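Local coordinates for protein archeaosine synthase QueF-Like (PDB 5K0P) that converts the nitrile of preQ0-modified tRNA to the formamidine of archaeosine with free ammonium, working as a tunnel-fold homodecamer, at residues V32-I37 with P80-T85. Numbering follows the deposited sequence.
Sequences VSVEYI and PYVKVT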
ATOM      1  N   VAL A  32      -3.982  20.933  -1.852  1.00 15.42           N
ATOM      2  CA  VAL A  32      -4.003  21.825  -0.706  1.00 17.26           C
ATOM      3  C   VAL A  32      -4.758  21.204   0.434  1.00 19.84           C
ATOM      4  O   VAL A  32      -5.843  20.610   0.226  1.00 20.41           O
ATOM      5  CB  VAL A  32      -4.536  23.209  -1.078  1.00 20.96           C
ATOM      6  CG1 VAL A  32      -5.968  23.171  -1.653  1.00 22.28           C
ATOM      7  CG2 VAL A  32      -4.519  24.143   0.146  1.00 24.85           C
ATOM      8  N   SER A  33      -4.165  21.303   1.617  1.00 21.00           N
ATOM      9  CA  SER A  33      -4.751  20.779   2.888  1.00 23.22           C
ATOM     10  C   SER A  33      -4.901  21.987   3.801  1.00 25.58           C
ATOM     11  O   SER A  33      -3.954  22.728   3.933  1.00 25.90           O
ATOM     12  CB  SER A  33      -3.818  19.760   3.551  1.00 25.73           C
ATOM     13  OG  SER A  33      -3.755  18.621   2.748  1.00 28.56           O
ATOM     14  N   VAL A  34      -6.090  22.194   4.374  1.00 24.83           N
ATOM     15  CA  VAL A  34      -6.271  23.210   5.405  1.00 24.63           C
ATOM     16  C   VAL A  34      -6.804  22.576   6.655  1.00 25.37           C
ATOM     17  O   VAL A  34      -7.742  21.726   6.630  1.00 26.64           O
ATOM     18  CB  VAL A  34      -7.169  24.337   4.881  1.00 24.74           C
ATOM     19  CG1 VAL A  34      -7.391  25.433   5.888  1.00 23.92           C
ATOM     20  CG2 VAL A  34      -6.557  24.869   3.603  1.00 25.73           C
ATOM     21  N   GLU A  35      -6.258  23.013   7.783  1.00 24.03           N
ATOM     22  CA  GLU A  35      -6.776  22.517   9.053  1.00 23.95           C
ATOM     23  C   GLU A  35      -6.959  23.710   9.935  1.00 22.26           C
ATOM     24  O   GLU A  35      -6.140  24.629   9.885  1.00 23.94           O
ATOM     25  CB  GLU A  35      -5.840  21.397   9.455  1.00 30.92           C
ATOM     26  CG  GLU A  35      -5.222  21.423  10.753  1.00 37.88           C
ATOM     27  CD  GLU A  35      -4.177  20.331  10.999  1.00 40.00           C
ATOM     28  OE1 GLU A  35      -4.131  19.250  10.316  1.00 34.87           O
ATOM     29  OE2 GLU A  35      -3.421  20.630  11.950  1.00 41.32           O
ATOM     30  N   TYR A  36      -8.085  23.786  10.616  1.00 20.31           N
ATOM     31  CA  TYR A  36      -8.376  24.882  11.532  1.00 21.96           C
ATOM     32  C   TYR A  36      -9.290  24.557  12.703  1.00 23.31           C
ATOM     33  O   TYR A  36     -10.018  23.587  12.680  1.00 21.09           O
ATOM     34  CB  TYR A  36      -8.962  26.074  10.715  1.00 23.23           C
ATOM     35  CG  TYR A  36     -10.376  25.892  10.309  1.00 21.66           C
ATOM     36  CD1 TYR A  36     -10.682  25.098   9.241  1.00 18.74           C
ATOM     37  CD2 TYR A  36     -11.423  26.501  11.033  1.00 25.18           C
ATOM     38  CE1 TYR A  36     -12.033  24.909   8.865  1.00 21.23           C
ATOM     39  CE2 TYR A  36     -12.779  26.320  10.668  1.00 22.80           C
ATOM     40  CZ  TYR A  36     -13.072  25.511   9.592  1.00 22.05           C
ATOM     41  OH  TYR A  36     -14.412  25.244   9.244  1.00 23.55           O
ATOM     42  N   ILE A  37      -9.238  25.392  13.751  1.00 27.33           N
ATOM     43  CA  ILE A  37     -10.146  25.266  14.889  1.00 28.36           C
ATOM     44  C   ILE A  37     -11.202  26.314  14.749  1.00 31.79           C
ATOM     45  O   ILE A  37     -10.871  27.525  14.764  1.00 34.73           O
ATOM     46  CB  ILE A  37      -9.438  25.467  16.226  1.00 30.60           C
ATOM     47  CG1 ILE A  37      -8.393  24.402  16.366  1.00 30.58           C
ATOM     48  CG2 ILE A  37     -10.447  25.391  17.431  1.00 33.51           C
ATOM     49  CD1 ILE A  37      -7.574  24.513  17.597  1.00 33.39           C
ATOM     50  N   PRO A  80      -8.808  30.501  15.835  1.00 32.41           N
ATOM     51  CA  PRO A  80      -7.575  30.657  16.633  1.00 35.35           C
ATOM     52  C   PRO A  80      -6.375  29.867  16.136  1.00 34.76           C
ATOM     53  O   PRO A  80      -5.267  30.087  16.649  1.00 33.82           O
ATOM     54  CB  PRO A  80      -7.960  30.061  18.007  1.00 34.91           C
ATOM     55  CG  PRO A  80      -9.102  29.160  17.738  1.00 33.22           C
ATOM     56  CD  PRO A  80      -9.866  29.832  16.627  1.00 32.41           C
ATOM     57  N   TYR A  81      -6.601  28.916  15.229  1.00 32.85           N
ATOM     58  CA  TYR A  81      -5.530  28.132  14.638  1.00 31.37           C
ATOM     59  C   TYR A  81      -5.964  27.803  13.220  1.00 25.71           C
ATOM     60  O   TYR A  81      -7.100  27.386  12.991  1.00 24.22           O
ATOM     61  CB  TYR A  81      -5.273  26.787  15.384  1.00 30.38           C
ATOM     62  CG  TYR A  81      -4.356  25.828  14.650  1.00 31.09           C
ATOM     63  CD1 TYR A  81      -3.042  26.128  14.452  1.00 30.22           C
ATOM     64  CD2 TYR A  81      -4.831  24.610  14.160  1.00 31.55           C
ATOM     65  CE1 TYR A  81      -2.203  25.281  13.797  1.00 31.33           C
ATOM     66  CE2 TYR A  81      -3.999  23.732  13.484  1.00 29.53           C
ATOM     67  CZ  TYR A  81      -2.692  24.085  13.286  1.00 28.38           C
ATOM     68  OH  TYR A  81      -1.892  23.186  12.617  1.00 29.20           O
ATOM     69  N   VAL A  82      -5.032  27.979  12.304  1.00 24.51           N
ATOM     70  CA  VAL A  82      -5.168  27.596  10.867  1.00 25.66           C
ATOM     71  C   VAL A  82      -3.821  27.220  10.344  1.00 23.30           C
ATOM     72  O   VAL A  82      -2.816  27.920  10.619  1.00 29.29           O
ATOM     73  CB  VAL A  82      -5.583  28.759   9.945  1.00 30.25           C
ATOM     74  CG1 VAL A  82      -5.998  28.296   8.531  1.00 27.63           C
ATOM     75  CG2 VAL A  82      -6.769  29.376  10.498  1.00 37.18           C
ATOM     76  N   LYS A  83      -3.796  26.137   9.567  1.00 21.57           N
ATOM     77  CA  LYS A  83      -2.647  25.744   8.834  1.00 22.30           C
ATOM     78  C   LYS A  83      -3.060  25.346   7.437  1.00 20.56           C
ATOM     79  O   LYS A  83      -4.050  24.629   7.253  1.00 22.11           O
ATOM     80  CB  LYS A  83      -1.941  24.576   9.530  1.00 25.36           C
ATOM     81  CG  LYS A  83      -0.690  24.141   8.834  1.00 26.49           C
ATOM     82  CD  LYS A  83       0.114  23.124   9.622  1.00 29.81           C
ATOM     83  CE  LYS A  83      -0.512  21.731   9.491  1.00 38.83           C
ATOM     84  NZ  LYS A  83       0.324  20.626  10.063  1.00 48.45           N
ATOM     85  N   VAL A  84      -2.257  25.804   6.466  1.00 20.43           N
ATOM     86  CA  VAL A  84      -2.439  25.555   5.065  1.00 20.35           C
ATOM     87  C   VAL A  84      -1.193  24.919   4.486  1.00 20.39           C
ATOM     88  O   VAL A  84      -0.118  25.472   4.638  1.00 21.04           O
ATOM     89  CB  VAL A  84      -2.654  26.861   4.304  1.00 21.15           C
ATOM     90  CG1 VAL A  84      -2.805  26.581   2.799  1.00 20.57           C
ATOM     91  CG2 VAL A  84      -3.866  27.615   4.838  1.00 22.89           C
ATOM     92  N   THR A  85      -1.356  23.845   3.720  1.00 18.30           N
ATOM     93  CA  THR A  85      -0.264  23.116   3.191  1.00 19.50           C
ATOM     94  C   THR A  85      -0.561  22.901   1.734  1.00 19.01           C
ATOM     95  O   THR A  85      -1.639  22.369   1.394  1.00 21.00           O
ATOM     96  CB  THR A  85      -0.037  21.718   3.866  1.00 22.06           C
ATOM     97  OG1 THR A  85       0.276  21.865   5.296  1.00 23.99           O
ATOM     98  CG2 THR A  85       1.189  21.072   3.208  1.00 21.29           C
TER
HETATM   99  O   HOH W   1      -2.358  21.930   6.529  1.00 23.11           O
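Glu35 reaches across to Tyr81 on the neighbouring strand, and Tyr81 OH donates a hydrogen bond of 3.1 Å to Glu35 OE2. The carboxylate oxygen sits at the edge of the phenol ring, in its plane, and is met on its anti side, with the hydroxyl 33° out of the carboxylate plane. Glu35 gets there through an unusual first torsion, chi1 126°, followed by an extended chain that lays CG 3.8 Å from Tyr81 CE2. Its other oxygen, OE1, forms a salt bridge with Arg12 of strand 10-20, so the carboxylate is gripped from two strands. Lys83 NZ stands 4.2 Å from Glu35 OE2, too far for a salt bridge. Ile37 crosses the Tyr81 side chain at about a right angle, CD1 lying 3.9 Å from Tyr81 CB.

These are the central strands of the four-stranded antiparallel sheet of the tunnel fold, paired through backbone bonds such as Glu35 N to Lys83 O and Lys83 N to Glu35 O, both 2.8 Å. On the other face Val34 lies side by side with Val82 and Val84, its CG2 4.0 Å from Val84 CG2, and helix 62-77 packs against Val82 and Val84. Tyr36 touches Val82 CG2 through CB, but its ring leads away from strand 81-90, CG set between its own N and carbonyl carbon (chi1 76°), and its hydroxyl oxygen accepts a hydrogen bond from the backbone N of Leu43, a substrate-binding residue.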